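Local coordinates for secreted protein (Streptomyces lividans TK24, PDB 5LXZ) that probably oxidises alcohol or sugar substrates at a mononuclear copper-radical centre of the galactose oxidase-like AA5 family, at residues S464-D469 and R539-S544; R555-D560 and G582-F587; V116-E119 and P124-L127. The protein carries 1 engineered substitution. All coordinates share one frame; numbering follows the deposited sequence.

Contact 1. Residues S464-D469 and R539-S544. With EDO (1,2-ethanediol), chain K.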
ATOM      1  N   SER A 464       7.248  -0.129  -6.881  1.00  6.37           N
ATOM      2  CA  SER A 464       8.418   0.529  -7.437  1.00  6.80           C
ATOM      3  C   SER A 464       9.160   1.270  -6.356  1.00  6.91           C
ATOM      4  O   SER A 464       8.554   1.776  -5.391  1.00  7.26           O
ATOM      5  CB  SER A 464       8.072   1.440  -8.601  1.00  6.53           C
ATOM      6  OG  SER A 464       7.272   2.536  -8.212  1.00  6.79           O
ATOM      7  N   ILE A 465      10.482   1.315  -6.509  1.00  6.98           N
ATOM      8  CA  ILE A 465      11.390   1.900  -5.529  1.00  7.83           C
ATOM      9  C   ILE A 465      12.454   2.736  -6.246  1.00  7.74           C
ATOM     10  O   ILE A 465      13.195   2.199  -7.088  1.00  8.38           O
ATOM     11  CB  ILE A 465      12.151   0.754  -4.784  1.00  8.95           C
ATOM     12  CG1 ILE A 465      11.175  -0.268  -4.170  1.00  9.92           C
ATOM     13  CG2 ILE A 465      13.153   1.295  -3.775  1.00  9.86           C
ATOM     14  CD1 ILE A 465      10.436   0.293  -3.001  1.00 10.37           C
ATOM     15  N   LEU A 466      12.572   3.999  -5.858  1.00  7.17           N
ATOM     16  CA  LEU A 466      13.706   4.833  -6.282  1.00  7.01           C
ATOM     17  C   LEU A 466      14.979   4.385  -5.580  1.00  7.62           C
ATOM     18  O   LEU A 466      14.991   4.188  -4.369  1.00  7.90           O
ATOM     19  CB  LEU A 466      13.448   6.287  -5.940  1.00  6.99           C
ATOM     20  CG  LEU A 466      14.564   7.309  -6.199  1.00  7.13           C
ATOM     21  CD1 LEU A 466      14.881   7.421  -7.693  1.00  7.45           C
ATOM     22  CD2 LEU A 466      14.246   8.676  -5.591  1.00  7.23           C
ATOM     23  N   LEU A 467      16.054   4.232  -6.343  1.00  7.42           N
ATOM     24  CA  LEU A 467      17.330   3.813  -5.818  1.00  7.89           C
ATOM     25  C   LEU A 467      18.271   5.010  -5.663  1.00  8.27           C
ATOM     26  O   LEU A 467      18.104   6.029  -6.341  1.00  7.94           O
ATOM     27  CB  LEU A 467      17.951   2.774  -6.755  1.00  8.86           C
ATOM     28  CG  LEU A 467      17.100   1.547  -7.055  1.00  9.48           C
ATOM     29  CD1 LEU A 467      17.720   0.658  -8.105  1.00 10.04           C
ATOM     30  CD2 LEU A 467      16.845   0.726  -5.823  1.00  9.80           C
ATOM     31  N   PRO A 468      19.339   4.847  -4.866  1.00  8.49           N
ATOM     32  CA  PRO A 468      20.287   5.945  -4.650  1.00  8.97           C
ATOM     33  C   PRO A 468      21.011   6.426  -5.891  1.00  9.63           C
ATOM     34  O   PRO A 468      21.427   7.572  -5.937  1.00 10.94           O
ATOM     35  CB  PRO A 468      21.228   5.384  -3.577  1.00  9.12           C
ATOM     36  CG  PRO A 468      20.373   4.427  -2.807  1.00  9.14           C
ATOM     37  CD  PRO A 468      19.524   3.773  -3.859  1.00  8.82           C
ATOM     38  N   ASP A 469      21.086   5.591  -6.914  1.00  8.57           N
ATOM     39  CA  ASP A 469      21.736   6.023  -8.158  1.00 10.49           C
ATOM     40  C   ASP A 469      20.815   6.763  -9.083  1.00  9.92           C
ATOM     41  O   ASP A 469      21.239   7.185 -10.184  1.00 10.64           O
ATOM     42  CB  ASP A 469      22.431   4.853  -8.839  1.00 11.35           C
ATOM     43  CG  ASP A 469      21.477   3.887  -9.494  1.00 12.89           C
ATOM     44  OD1 ASP A 469      20.283   3.916  -9.230  1.00 12.54           O
ATOM     45  OD2 ASP A 469      21.928   3.019 -10.305  1.00 14.58           O
ATOM     46  N   ARG A 539      17.260  17.977  -2.960  1.00  8.90           N
ATOM     47  CA  ARG A 539      16.081  17.268  -2.479  1.00  9.16           C
ATOM     48  C   ARG A 539      16.484  16.200  -1.474  1.00  9.46           C
ATOM     49  O   ARG A 539      17.419  15.421  -1.715  1.00  8.76           O
ATOM     50  CB  ARG A 539      15.358  16.623  -3.664  1.00  9.23           C
ATOM     51  CG  ARG A 539      14.786  17.571  -4.682  1.00  9.81           C
ATOM     52  CD  ARG A 539      13.654  18.380  -4.077  1.00  9.90           C
ATOM     53  NE  ARG A 539      13.081  19.360  -5.009  1.00 10.70           N
ATOM     54  CZ  ARG A 539      13.422  20.646  -5.065  1.00 10.88           C
ATOM     55  NH1 ARG A 539      14.380  21.154  -4.315  1.00 10.82           N
ATOM     56  NH2 ARG A 539      12.814  21.435  -5.952  1.00 11.52           N
ATOM     57  N   LEU A 540      15.746  16.168  -0.371  1.00  9.20           N
ATOM     58  CA  LEU A 540      15.855  15.126   0.613  1.00  9.67           C
ATOM     59  C   LEU A 540      14.674  14.191   0.408  1.00  8.73           C
ATOM     60  O   LEU A 540      13.540  14.621   0.546  1.00  8.37           O
ATOM     61  CB  LEU A 540      15.809  15.777   1.958  1.00 12.00           C
ATOM     62  CG  LEU A 540      16.548  15.231   3.089  1.00 13.71           C
ATOM     63  CD1 LEU A 540      18.034  14.992   2.814  1.00 13.13           C
ATOM     64  CD2 LEU A 540      16.332  16.103   4.338  1.00 13.04           C
ATOM     65  N   ILE A 541      14.935  12.967  -0.030  1.00  7.54           N
ATOM     66  CA  ILE A 541      13.865  12.050  -0.436  1.00  7.54           C
ATOM     67  C   ILE A 541      13.841  10.873   0.505  1.00  7.41           C
ATOM     68  O   ILE A 541      14.840  10.148   0.655  1.00  7.44           O
ATOM     69  CB  ILE A 541      14.034  11.590  -1.882  1.00  7.77           C
ATOM     70  CG1 ILE A 541      14.215  12.816  -2.771  1.00  8.08           C
ATOM     71  CG2 ILE A 541      12.834  10.735  -2.263  1.00  7.96           C
ATOM     72  CD1 ILE A 541      14.164  12.544  -4.245  1.00  7.97           C
ATOM     73  N   ARG A 542      12.700  10.667   1.132  1.00  7.18           N
ATOM     74  CA  ARG A 542      12.557   9.575   2.061  1.00  7.59           C
ATOM     75  C   ARG A 542      12.445   8.283   1.242  1.00  7.06           C
ATOM     76  O   ARG A 542      11.712   8.241   0.289  1.00  6.90           O
ATOM     77  CB  ARG A 542      11.344   9.789   2.948  1.00  8.90           C
ATOM     78  CG  ARG A 542      11.343   8.906   4.184  1.00 10.69           C
ATOM     79  CD  ARG A 542      10.248   9.309   5.166  1.00 12.85           C
ATOM     80  NE  ARG A 542      10.262   8.511   6.408  1.00 15.41           N
ATOM     81  CZ  ARG A 542      11.002   8.759   7.499  1.00 14.45           C
ATOM     82  NH1 ARG A 542      11.831   9.813   7.603  1.00 17.72           N
ATOM     83  NH2 ARG A 542      10.842   8.001   8.546  1.00 15.79           N
ATOM     84  N   PRO A 543      13.165   7.211   1.604  1.00  7.03           N
ATOM     85  CA  PRO A 543      13.107   5.967   0.859  1.00  7.02           C
ATOM     86  C   PRO A 543      11.723   5.376   0.879  1.00  7.33           C
ATOM     87  O   PRO A 543      11.007   5.514   1.868  1.00  7.73           O
ATOM     88  CB  PRO A 543      14.079   5.040   1.589  1.00  7.64           C
ATOM     89  CG  PRO A 543      14.477   5.741   2.768  1.00  7.89           C
ATOM     90  CD  PRO A 543      14.186   7.177   2.651  1.00  7.36           C
ATOM     91  N   SER A 544      11.358   4.715  -0.199  1.00  7.86           N
ATOM     92  CA  SER A 544      10.045   4.116  -0.316  1.00  8.90           C
ATOM     93  C   SER A 544       9.959   2.849   0.493  1.00  8.83           C
ATOM     94  O   SER A 544      10.930   2.089   0.596  1.00  9.67           O
ATOM     95  CB  SER A 544       9.761   3.756  -1.769  1.00  9.50           C
ATOM     96  OG  SER A 544       9.308   4.892  -2.467  1.00 10.83           O
TER
HETATM   97  C1  EDO K 710      14.560  24.711  -3.798  1.00 22.21           C
HETATM   98  O1  EDO K 710      13.987  24.037  -4.919  1.00 21.43           O
HETATM   99  C2  EDO K 710      16.086  24.548  -3.697  1.00 20.85           C
HETATM  100  O2  EDO K 710      16.527  23.175  -3.504  1.00 14.77           O
HETATM  101  O   HOH W   1      13.006   4.715  -2.554  1.00  6.77           O
HETATM  102  O   HOH W   2      10.061   5.209  -5.008  1.00  9.58           O

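Contact 2. Residues R555-D560 and G582-F587. With EDO (1,2-ethanediol), chain K.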
ATOM      1  N   ARG A 555       8.551  10.872   0.091  1.00  7.12           N
ATOM      2  CA  ARG A 555       8.253  12.300   0.022  1.00  7.32           C
ATOM      3  C   ARG A 555       9.575  12.940  -0.326  1.00  7.11           C
ATOM      4  O   ARG A 555      10.641  12.402   0.052  1.00  7.96           O
ATOM      5  CB  ARG A 555       7.705  12.865   1.349  1.00  7.84           C
ATOM      6  CG  ARG A 555       8.501  12.494   2.600  1.00  8.49           C
ATOM      7  CD  ARG A 555       7.970  13.166   3.851  1.00  8.89           C
ATOM      8  NE  ARG A 555       6.555  12.806   4.092  1.00  9.07           N
ATOM      9  CZ  ARG A 555       5.697  13.536   4.790  1.00 10.66           C
ATOM     10  NH1 ARG A 555       6.078  14.673   5.333  1.00 11.64           N
ATOM     11  NH2 ARG A 555       4.436  13.127   4.948  1.00 10.92           N
ATOM     12  N   SER A 556       9.514  14.042  -1.039  1.00  6.93           N
ATOM     13  CA  SER A 556      10.729  14.746  -1.438  1.00  7.42           C
ATOM     14  C   SER A 556      10.652  16.169  -0.942  1.00  7.62           C
ATOM     15  O   SER A 556       9.735  16.900  -1.279  1.00  8.68           O
ATOM     16  CB  SER A 556      10.804  14.738  -2.937  1.00  7.70           C
ATOM     17  OG  SER A 556      11.941  15.508  -3.347  1.00  8.63           O
ATOM     18  N   ILE A 557      11.609  16.557  -0.129  1.00  7.09           N
ATOM     19  CA  ILE A 557      11.611  17.825   0.590  1.00  7.65           C
ATOM     20  C   ILE A 557      12.662  18.725  -0.032  1.00  7.34           C
ATOM     21  O   ILE A 557      13.810  18.336  -0.181  1.00  7.66           O
ATOM     22  CB  ILE A 557      11.923  17.573   2.061  1.00  8.39           C
ATOM     23  CG1 ILE A 557      10.820  16.669   2.655  1.00  9.23           C
ATOM     24  CG2 ILE A 557      12.049  18.888   2.828  1.00  8.73           C
ATOM     25  CD1 ILE A 557      11.308  15.843   3.801  1.00 10.40           C
ATOM     26  N   ALA A 558      12.263  19.935  -0.419  1.00  7.40           N
ATOM     27  CA  ALA A 558      13.290  20.878  -0.936  1.00  8.26           C
ATOM     28  C   ALA A 558      14.187  21.419   0.144  1.00  8.66           C
ATOM     29  O   ALA A 558      13.690  21.795   1.194  1.00  8.44           O
ATOM     30  CB  ALA A 558      12.573  22.041  -1.604  1.00  8.15           C
ATOM     31  N   LEU A 559      15.484  21.511  -0.132  1.00  9.52           N
ATOM     32  CA  LEU A 559      16.436  22.126   0.803  1.00 10.59           C
ATOM     33  C   LEU A 559      17.010  23.401   0.213  1.00 11.10           C
ATOM     34  O   LEU A 559      17.392  23.437  -0.935  1.00 10.28           O
ATOM     35  CB  LEU A 559      17.606  21.219   1.104  1.00 11.50           C
ATOM     36  CG  LEU A 559      17.401  19.790   1.560  1.00 13.91           C
ATOM     37  CD1 LEU A 559      18.626  19.191   2.231  1.00 13.29           C
ATOM     38  CD2 LEU A 559      16.210  19.633   2.444  1.00 13.58           C
ATOM     39  N   ASP A 560      17.093  24.419   1.056  1.00 11.22           N
ATOM     40  CA  ASP A 560      17.842  25.615   0.692  1.00 12.71           C
ATOM     41  C   ASP A 560      19.324  25.231   0.662  1.00 11.52           C
ATOM     42  O   ASP A 560      19.775  24.348   1.369  1.00 10.84           O
ATOM     43  CB  ASP A 560      17.600  26.728   1.713  1.00 15.09           C
ATOM     44  CG  ASP A 560      16.226  27.344   1.602  1.00 18.54           C
ATOM     45  OD1 ASP A 560      15.562  27.196   0.571  1.00 24.20           O
ATOM     46  OD2 ASP A 560      15.828  28.020   2.568  1.00 26.11           O
ATOM     47  N   GLY A 582      14.432  10.286  10.603  1.00  7.26           N
ATOM     48  CA  GLY A 582      14.801   9.122   9.850  1.00  7.20           C
ATOM     49  C   GLY A 582      15.830   9.431   8.808  1.00  7.12           C
ATOM     50  O   GLY A 582      16.419  10.510   8.796  1.00  7.59           O
ATOM     51  N   TRP A 583      16.069   8.453   7.966  1.00  6.92           N
ATOM     52  CA  TRP A 583      17.098   8.534   6.955  1.00  7.40           C
ATOM     53  C   TRP A 583      16.486   8.917   5.618  1.00  7.11           C
ATOM     54  O   TRP A 583      15.409   8.452   5.258  1.00  7.26           O
ATOM     55  CB  TRP A 583      17.796   7.202   6.830  1.00  7.79           C
ATOM     56  CG  TRP A 583      18.715   6.891   7.939  1.00  8.60           C
ATOM     57  CD1 TRP A 583      18.378   6.387   9.178  1.00  9.33           C
ATOM     58  CD2 TRP A 583      20.122   7.085   7.955  1.00  9.37           C
ATOM     59  NE1 TRP A 583      19.513   6.190   9.918  1.00  9.97           N
ATOM     60  CE2 TRP A 583      20.592   6.617   9.201  1.00  9.83           C
ATOM     61  CE3 TRP A 583      21.028   7.556   7.018  1.00 10.42           C
ATOM     62  CZ2 TRP A 583      21.940   6.618   9.530  1.00 11.12           C
ATOM     63  CZ3 TRP A 583      22.352   7.587   7.347  1.00 11.76           C
ATOM     64  CH2 TRP A 583      22.800   7.110   8.589  1.00 11.74           C
ATOM     65  N   TYR A 584      17.237   9.696   4.849  1.00  6.64           N
ATOM     66  CA  TYR A 584      16.851  10.234   3.590  1.00  6.93           C
ATOM     67  C   TYR A 584      17.988  10.112   2.597  1.00  7.24           C
ATOM     68  O   TYR A 584      19.163  10.200   2.964  1.00  6.95           O
ATOM     69  CB  TYR A 584      16.551  11.711   3.699  1.00  7.28           C
ATOM     70  CG  TYR A 584      15.303  12.072   4.475  1.00  7.04           C
ATOM     71  CD1 TYR A 584      15.323  12.106   5.865  1.00  7.39           C
ATOM     72  CD2 TYR A 584      14.111  12.365   3.829  1.00  7.17           C
ATOM     73  CE1 TYR A 584      14.189  12.411   6.577  1.00  7.26           C
ATOM     74  CE2 TYR A 584      12.975  12.691   4.540  1.00  7.03           C
ATOM     75  CZ  TYR A 584      12.996  12.694   5.906  1.00  7.26           C
ATOM     76  OH  TYR A 584      11.853  13.039   6.604  1.00  8.37           O
ATOM     77  N   MET A 585      17.619   9.971   1.325  1.00  7.08           N
ATOM     78  CA  MET A 585      18.529  10.209   0.206  1.00  7.61           C
ATOM     79  C   MET A 585      18.617  11.675  -0.098  1.00  7.95           C
ATOM     80  O   MET A 585      17.590  12.321  -0.306  1.00  7.90           O
ATOM     81  CB  MET A 585      18.057   9.492  -1.024  1.00  7.83           C
ATOM     82  CG  MET A 585      18.203   7.984  -0.976  1.00  8.32           C
ATOM     83  SD  MET A 585      17.537   7.166  -2.434  1.00 10.09           S
ATOM     84  CE  MET A 585      15.766   7.338  -2.214  1.00  9.77           C
ATOM     85  N   MET A 586      19.827  12.248  -0.175  1.00  7.80           N
ATOM     86  CA  MET A 586      19.968  13.606  -0.629  1.00  8.47           C
ATOM     87  C   MET A 586      20.519  13.607  -2.039  1.00  8.54           C
ATOM     88  O   MET A 586      21.624  13.107  -2.281  1.00  8.49           O
ATOM     89  CB  MET A 586      20.852  14.447   0.285  1.00  9.79           C
ATOM     90  CG  MET A 586      20.695  15.932  -0.029  1.00 10.68           C
ATOM     91  SD  MET A 586      21.865  16.939   0.875  1.00 13.33           S
ATOM     92  CE  MET A 586      23.370  16.674  -0.049  1.00 14.35           C
ATOM     93  N   PHE A 587      19.761  14.197  -2.939  1.00  7.95           N
ATOM     94  CA  PHE A 587      20.146  14.337  -4.346  1.00  8.77           C
ATOM     95  C   PHE A 587      20.345  15.819  -4.652  1.00  9.92           C
ATOM     96  O   PHE A 587      19.567  16.683  -4.211  1.00  9.81           O
ATOM     97  CB  PHE A 587      19.034  13.853  -5.284  1.00  8.53           C
ATOM     98  CG  PHE A 587      18.831  12.372  -5.307  1.00  8.00           C
ATOM     99  CD1 PHE A 587      19.506  11.561  -6.204  1.00  8.36           C
ATOM    100  CD2 PHE A 587      17.860  11.772  -4.476  1.00  8.00           C
ATOM    101  CE1 PHE A 587      19.253  10.186  -6.266  1.00  8.50           C
ATOM    102  CE2 PHE A 587      17.622  10.421  -4.543  1.00  8.10           C
ATOM    103  CZ  PHE A 587      18.263   9.639  -5.447  1.00  8.17           C
TER
HETATM  104  C1  EDO K 710      14.560  24.711  -3.798  1.00 22.21           C
HETATM  105  O1  EDO K 710      13.987  24.037  -4.919  1.00 21.43           O
HETATM  106  C2  EDO K 710      16.086  24.548  -3.697  1.00 20.85           C
HETATM  107  O2  EDO K 710      16.527  23.175  -3.504  1.00 14.77           O

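Contact 3. Residues V116-E119 and P124-L127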
ATOM      1  N   VAL A 116     -21.750 -15.600  10.518  1.00 11.21           N
ATOM      2  CA  VAL A 116     -23.059 -15.451  11.109  1.00 11.63           C
ATOM      3  C   VAL A 116     -22.869 -15.080  12.570  1.00 11.76           C
ATOM      4  O   VAL A 116     -22.056 -15.700  13.267  1.00 12.47           O
ATOM      5  CB  VAL A 116     -23.909 -16.730  10.964  1.00 11.83           C
ATOM      6  CG1 VAL A 116     -25.319 -16.515  11.488  1.00 12.73           C
ATOM      7  CG2 VAL A 116     -23.886 -17.266   9.525  1.00 12.11           C
ATOM      8  N   HIS A 117     -23.633 -14.092  12.998  1.00 11.39           N
ATOM      9  CA  HIS A 117     -23.627 -13.535  14.340  1.00 12.19           C
ATOM     10  C   HIS A 117     -24.876 -13.993  15.075  1.00 12.99           C
ATOM     11  O   HIS A 117     -25.940 -13.945  14.528  1.00 11.72           O
ATOM     12  CB  HIS A 117     -23.643 -12.015  14.286  1.00 12.69           C
ATOM     13  CG  HIS A 117     -22.349 -11.401  13.900  1.00 13.83           C
ATOM     14  ND1 HIS A 117     -21.746 -11.654  12.688  1.00 14.99           N
ATOM     15  CD2 HIS A 117     -21.545 -10.535  14.546  1.00 14.95           C
ATOM     16  CE1 HIS A 117     -20.618 -10.980  12.611  1.00 14.48           C
ATOM     17  NE2 HIS A 117     -20.477 -10.282  13.712  1.00 16.47           N
ATOM     18  N   ASN A 118     -24.703 -14.469  16.315  1.00 12.99           N
ATOM     19  CA  ASN A 118     -25.825 -14.819  17.185  1.00 14.32           C
ATOM     20  C   ASN A 118     -25.701 -13.982  18.449  1.00 15.37           C
ATOM     21  O   ASN A 118     -24.768 -14.186  19.240  1.00 16.97           O
ATOM     22  CB  ASN A 118     -25.782 -16.302  17.490  1.00 14.02           C
ATOM     23  CG  ASN A 118     -26.857 -16.726  18.480  1.00 15.42           C
ATOM     24  OD1 ASN A 118     -27.842 -16.025  18.711  1.00 15.80           O
ATOM     25  ND2 ASN A 118     -26.677 -17.924  19.048  1.00 17.22           N
ATOM     26  N   GLU A 119     -26.636 -13.041  18.618  1.00 16.09           N
ATOM     27  CA  GLU A 119     -26.674 -12.172  19.787  0.50 16.87           C
ATOM     28  C   GLU A 119     -27.391 -12.818  20.982  1.00 17.03           C
ATOM     29  O   GLU A 119     -27.448 -12.224  22.028  1.00 17.99           O
ATOM     30  CB  GLU A 119     -27.372 -10.860  19.443  0.50 18.03           C
ATOM     31  CG  GLU A 119     -26.658 -10.090  18.341  0.50 18.80           C
ATOM     32  CD  GLU A 119     -27.156  -8.669  18.192  0.50 19.68           C
ATOM     33  OE1 GLU A 119     -28.281  -8.369  18.634  0.50 22.01           O
ATOM     34  OE2 GLU A 119     -26.409  -7.858  17.620  0.50 20.93           O
ATOM     35  N   PRO A 124     -27.746 -21.614  21.009  1.00 24.16           N
ATOM     36  CA  PRO A 124     -27.126 -21.550  19.707  1.00 23.13           C
ATOM     37  C   PRO A 124     -28.216 -21.589  18.684  1.00 22.11           C
ATOM     38  O   PRO A 124     -29.376 -21.817  19.006  1.00 22.98           O
ATOM     39  CB  PRO A 124     -26.311 -22.841  19.653  1.00 24.20           C
ATOM     40  CG  PRO A 124     -27.178 -23.819  20.408  1.00 25.35           C
ATOM     41  CD  PRO A 124     -27.742 -22.998  21.538  1.00 25.27           C
ATOM     42  N   ILE A 125     -27.863 -21.372  17.431  1.00 19.42           N
ATOM     43  CA  ILE A 125     -28.823 -21.533  16.381  1.00 20.03           C
ATOM     44  C   ILE A 125     -28.142 -22.257  15.230  1.00 20.11           C
ATOM     45  O   ILE A 125     -26.984 -21.975  14.901  1.00 22.14           O
ATOM     46  CB  ILE A 125     -29.441 -20.156  15.956  1.00 19.52           C
ATOM     47  CG1 ILE A 125     -30.515 -20.353  14.901  1.00 20.27           C
ATOM     48  CG2 ILE A 125     -28.340 -19.166  15.517  1.00 20.24           C
ATOM     49  CD1 ILE A 125     -31.363 -19.120  14.612  1.00 21.62           C
ATOM     50  N   THR A 126     -28.861 -23.186  14.638  1.00 19.99           N
ATOM     51  CA  THR A 126     -28.374 -23.907  13.488  1.00 21.48           C
ATOM     52  C   THR A 126     -29.161 -23.434  12.290  1.00 21.71           C
ATOM     53  O   THR A 126     -30.395 -23.462  12.274  1.00 21.13           O
ATOM     54  CB  THR A 126     -28.442 -25.454  13.694  1.00 23.14           C
ATOM     55  OG1 THR A 126     -27.482 -25.800  14.701  1.00 24.27           O
ATOM     56  CG2 THR A 126     -28.077 -26.173  12.406  1.00 24.44           C
ATOM     57  N   LEU A 127     -28.440 -22.994  11.261  1.00 18.55           N
ATOM     58  CA  LEU A 127     -29.067 -22.651  10.030  1.00 18.18           C
ATOM     59  C   LEU A 127     -28.793 -23.789   9.058  1.00 17.56           C
ATOM     60  O   LEU A 127     -27.631 -24.075   8.766  1.00 17.47           O
ATOM     61  CB  LEU A 127     -28.482 -21.340   9.487  1.00 17.10           C
ATOM     62  CG  LEU A 127     -28.561 -20.173  10.470  1.00 17.32           C
ATOM     63  CD1 LEU A 127     -27.824 -18.970   9.897  1.00 16.74           C
ATOM     64  CD2 LEU A 127     -30.002 -19.803  10.798  1.00 17.22           C
TER

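Contact 1. Residues S464-D469 and R539-S544
The guanidinium of Arg539 is met at its edge, in its own plane, by O1 of a 1,2-ethanediol, probably left from the crystallisation liquor. This oxygen takes a hydrogen bond from NH1 and another from NH2, with N-H...O angles of 147° and 143°, while NH1 makes a weak third bond to O2 of the diol. NE forms a salt bridge with Asp416, and an alanine at this position would probably leave that carboxylate without its charged mate. Two residues on, Ile541 turns toward the other segment, and its CD1 meets Leu466 CD2 at 4.1 Å, the two side chains crossing at about a right angle. Leu466 holds CG anti to the backbone N (chi1 175°), which carries its CD2 methyl to that meeting point. At the far end, Ile465 CD1 rests on Ser544 CB at 3.7 Å. No direct hydrogen bond joins the segments; two waters bridge their polar atoms. One donates to Leu466 O (2.7 Å) and accepts from Ser544 N (2.9 Å). The other accepts from Leu466 N and donates to Ser544 OG, a hydroxyl also bonded to Asp551. Strand 462-466, at the edge of a four-stranded antiparallel blade-like sheet, thus meets the end of strand 535-541 (Ile541) and the loop toward strand 545-547 (Ser544), consistent with propeller and C-terminal early-set domain meeting as in galactose oxidase.

Contact 2. Residues R555-D560 and G582-F587
Within the early-set domain, an immunoglobulin-like beta fold, strands 556-564 and 582-590 are not neighbours: both pair with strand 535-541, which runs between them. Segments 555-560 and 582-587 therefore meet through side chains alone, reaching across that middle strand. The nearer of the two pairs is Ile557 with Tyr584. Ile557 CD1 lies 3.6 Å from Tyr584 CE2 and 4.0 Å from Tyr584 OH, so the methyl sits beside one corner of the phenol, and the two side chains cross at about a right angle. A first torsion of -61° sets Ile557 CG1 anti to the carbonyl carbon, and from there CD1 projects toward the tyrosine. The phenol is fixed at its far end too, since Tyr584 OH is hydrogen-bonded to Gln580 O, so the buried hydroxyl has a polar partner while the ring meets an aliphatic methyl obliquely. Further along, Leu559 CD1 touches Met586 SD at 4.2 Å, the leucine slanting across the methionine. Met586 has CG anti to the backbone N (chi1 -166°), and its chain stays extended as far as the sulfur before bending at the last torsion. The main chain of Leu559 serves a different partner, its O accepting a hydrogen bond of 2.7 Å from O2 of a 1,2-ethanediol. Between the two pairs, Leu540 of strand 535-541 fills the middle, touching Leu559, Tyr584 and Met586, while Val603 of strand 599-603 packs on Tyr584 and Pro573 on Leu559.

Contact 3. Residues V116-E119 and P124-L127
Asn118 and Ile125 bring together two strands of the GlxA beta-barrel domain that share no backbone pairing: strand 111-118 bonds to strands 164-177 and 206-210, whereas strand 125-127 pairs with strand 148-150. Even at the close end, where a short loop joins the segments, the CA atoms of Asn118 and Pro124 are 7.3 Å apart, so side chains must span the interval. Asn118 illustrates how one polar residue can do this. From CB, directed at the other segment, the chain continues with CG anti to the backbone N (chi1 176°), which carries the amide toward the 124-127 segment. CG then comes within 4.1 Å of Ile125 CG2, the two side chains lying at a slant to each other. At the tip the amide divides its work. OD1 accepts a hydrogen bond from the backbone N of Asn120, an Asx turn that starts the loop where the strand ends. ND2 donates to the carbonyl oxygens of Lys123 and Pro151, and in doing so it packs against the main chain, 3.7 Å from Pro124 CA. A buried amide thus has both its oxygen and its nitrogen engaged, and one side chain ties the start of the loop to its end and to the segment that follows strand 148-150. Ile125 presents CG2 rather than its longer branch to the amide, and it also packs on Val150 and Thr206. Beyond this polar tie the contact turns wholly apolar. Phe133 of strand 132-135 touches both Val116 and Leu127, and these two residues reach toward each other tip to tip, Val116 CG1 standing 3.9 Å from Leu127 CD1.

How the contacts relate
Contacts 1 and 2 form one continuous region, their centres 9 Å apart, because residues 539-541 lie on the strand between those of contact 2. Probable backbone hydrogen bonds stitch them on both flanks: Ile541 N to Met585 O at 2.7 Å, and Leu540 O to Ile557 N at 2.8 Å. One ethanediol touches both. In sequence, contact 1 is also close to the copper site of Tyr248, Tyr460, His461 and His548, segment 464-469 following Tyr460 and His461, and segment 539-544 preceding His548. Contact 3 stands apart in the beta-barrel domain, across the chain's centre, its nearest atoms about 36 Å from contact 1 and about 35 Å from contact 2.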